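Local coordinates for effector protein HopAB2 (Pseudomonas syringae, PDB 2FD4) that acts as an E3 ubiquitin ligase through this C-terminal domain and suppresses programmed cell death in susceptible host plants, at residues I62-N67 with K115-I120. Residues are numbered along the deposited sequence; the frame is centred on the assembly and turned at random.
Sequences IGLAGN and KYAFRI
Gly63 and Phe118 exchange two backbone hydrogen bonds, Gly63 N to Phe118 O (2.9 Å) and Phe118 N to Gly63 O (2.8 Å). They form the hydrogen-bonded pair of an antiparallel strand pairing. Ala65 N adds a nearly straight bond to Tyr116 O (2.9 Å, 176° at the hydrogen), just before strand 117-121. Between these bonds, Ala117 CA lies 3.4 Å from Gly63 O in a CA-H...O contact. Ile62 with Arg119 and Leu64 with Ala117 are the non-hydrogen-bonded pairs. The two strands are the central ones of a four-stranded mixed sheet. Strand 83-87 flanks Ile62-Ala65, and strand 18-21 flanks the other partner. The sheet belongs to the E3 ligase domain, whose fold resembles the RING-finger and U-box ligases. On the face carrying Ile62, Leu64 and Ala117, Ile62 CD1 meets Ala117 CB at 3.9 Å. Leu64 CG lies anti to the backbone N (chi1 -166°), and from there Leu64 CD1 reaches Tyr116 CB at 3.7 Å. Helix 88-97 covers Ile62 and Leu64 through Leu91. Leu64 also lies near Pro102, an inferred E2-binding site. Phe118 points to the opposite face. Its ring turns an edge to Gly63 O and Ala65 CB, while Leu83 and Ile20 pack around it. Ile120 CD1 ends beside Gly63 N. The Tyr116 ring runs beside the backbone of Ala65 to Asn67. Ala65 O sits at its edge, 3.2 Å from Tyr116 CD1, and Gly66 O is also near the ring plane. A water lies between Gly66 O and Tyr116 OH, doubtfully close to the first and only weakly bonded to the second.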
loop_
_atom_site.group_PDB
_atom_site.type_symbol
_atom_site.label_atom_id
_atom_site.label_comp_id
_atom_site.label_asym_id
_atom_site.label_seq_id
_atom_site.Cartn_x
_atom_site.Cartn_y
_atom_site.Cartn_z
ATOM N N ILE A 62 2.599 0.252 2.486
ATOM C CA ILE A 62 2.350 -1.020 1.816
ATOM C C ILE A 62 3.297 -1.146 0.622
ATOM O O ILE A 62 3.827 -0.144 0.087
ATOM C CB ILE A 62 0.910 -1.122 1.344
ATOM C CG1 ILE A 62 0.588 0.017 0.343
ATOM C CG2 ILE A 62 -0.016 -1.097 2.505
ATOM C CD1 ILE A 62 -0.745 -0.186 -0.379
ATOM N N GLY A 63 3.436 -2.375 0.177
ATOM C CA GLY A 63 3.858 -2.665 -1.183
ATOM C C GLY A 63 2.701 -3.086 -2.008
ATOM O O GLY A 63 1.845 -3.886 -1.572
ATOM N N LEU A 64 2.584 -2.488 -3.190
ATOM C CA LEU A 64 1.528 -2.819 -4.120
ATOM C C LEU A 64 2.153 -3.625 -5.243
ATOM O O LEU A 64 3.027 -3.148 -5.942
ATOM C CB LEU A 64 0.840 -1.566 -4.707
ATOM C CG LEU A 64 -0.492 -1.783 -5.426
ATOM C CD1 LEU A 64 -1.618 -2.121 -4.486
ATOM C CD2 LEU A 64 -0.857 -0.546 -6.293
ATOM N N ALA A 65 1.640 -4.832 -5.444
ATOM C CA ALA A 65 2.043 -5.705 -6.552
ATOM C C ALA A 65 1.425 -5.295 -7.875
ATOM O O ALA A 65 0.361 -4.717 -7.934
ATOM C CB ALA A 65 1.622 -7.128 -6.262
ATOM N N GLY A 66 2.088 -5.690 -8.970
ATOM C CA GLY A 66 1.507 -5.450 -10.295
ATOM C C GLY A 66 0.515 -6.484 -10.756
ATOM O O GLY A 66 -0.255 -6.251 -11.670
ATOM N N ASN A 67 0.563 -7.675 -10.141
ATOM C CA ASN A 67 -0.428 -8.704 -10.407
ATOM C C ASN A 67 -0.998 -9.218 -9.127
ATOM O O ASN A 67 -0.255 -9.287 -8.125
ATOM C CB ASN A 67 0.219 -9.811 -11.217
ATOM C CG ASN A 67 0.794 -9.247 -12.498
ATOM O OD1 ASN A 67 0.047 -8.907 -13.408
ATOM N ND2 ASN A 67 2.112 -9.024 -12.522
ATOM N N LYS A 115 -5.635 -8.456 -2.611
ATOM C CA LYS A 115 -4.949 -9.355 -3.563
ATOM C C LYS A 115 -3.689 -8.692 -4.127
ATOM O O LYS A 115 -2.794 -9.394 -4.706
ATOM C CB LYS A 115 -5.892 -9.716 -4.710
ATOM C CG LYS A 115 -7.160 -10.429 -4.291
ATOM C CD LYS A 115 -8.033 -10.785 -5.489
ATOM C CE LYS A 115 -9.513 -11.013 -5.043
ATOM N NZ LYS A 115 -10.429 -11.317 -6.206
ATOM N N TYR A 116 -3.592 -7.371 -3.957
ATOM C CA TYR A 116 -2.466 -6.661 -4.472
ATOM C C TYR A 116 -1.586 -6.065 -3.418
ATOM O O TYR A 116 -0.433 -5.850 -3.726
ATOM C CB TYR A 116 -2.919 -5.497 -5.379
ATOM C CG TYR A 116 -3.493 -5.858 -6.724
ATOM C CD1 TYR A 116 -2.712 -5.770 -7.863
ATOM C CD2 TYR A 116 -4.838 -6.130 -6.887
ATOM C CE1 TYR A 116 -3.201 -6.028 -9.071
ATOM C CE2 TYR A 116 -5.366 -6.372 -8.142
ATOM C CZ TYR A 116 -4.512 -6.318 -9.230
ATOM O OH TYR A 116 -4.944 -6.544 -10.499
ATOM N N ALA A 117 -2.129 -5.700 -2.245
ATOM C CA ALA A 117 -1.390 -4.879 -1.255
ATOM C C ALA A 117 -0.850 -5.732 -0.100
ATOM O O ALA A 117 -1.529 -6.652 0.375
ATOM C CB ALA A 117 -2.246 -3.756 -0.722
ATOM N N PHE A 118 0.376 -5.405 0.310
ATOM C CA PHE A 118 1.083 -6.098 1.413
ATOM C C PHE A 118 1.469 -5.037 2.427
ATOM O O PHE A 118 2.003 -3.989 2.061
ATOM C CB PHE A 118 2.320 -6.776 0.856
ATOM C CG PHE A 118 1.983 -7.885 -0.060
ATOM C CD1 PHE A 118 1.817 -9.163 0.439
ATOM C CD2 PHE A 118 1.761 -7.654 -1.411
ATOM C CE1 PHE A 118 1.462 -10.208 -0.385
ATOM C CE2 PHE A 118 1.390 -8.697 -2.254
ATOM C CZ PHE A 118 1.248 -9.982 -1.733
ATOM N N ARG A 119 1.078 -5.218 3.682
ATOM C CA ARG A 119 1.500 -4.323 4.750
ATOM C C ARG A 119 2.931 -4.604 5.218
ATOM O O ARG A 119 3.290 -5.756 5.510
ATOM C CB ARG A 119 0.494 -4.437 5.915
ATOM C CG ARG A 119 0.918 -3.701 7.119
ATOM C CD ARG A 119 -0.220 -3.532 8.072
ATOM N NE ARG A 119 -0.468 -4.737 8.782
ATOM C CZ ARG A 119 0.115 -5.117 9.919
ATOM N NH1 ARG A 119 1.024 -4.359 10.565
ATOM N NH2 ARG A 119 -0.210 -6.285 10.438
ATOM N N ILE A 120 3.775 -3.552 5.251
ATOM C CA ILE A 120 5.156 -3.735 5.664
ATOM C C ILE A 120 5.270 -3.564 7.187
ATOM O O ILE A 120 4.844 -2.543 7.745
ATOM C CB ILE A 120 6.111 -2.782 4.934
ATOM C CG1 ILE A 120 5.832 -2.770 3.425
ATOM C CG2 ILE A 120 7.574 -3.188 5.186
ATOM C CD1 ILE A 120 5.664 -4.147 2.802
HETATM O O HOH W 1 -2.406 -5.116 -12.428
#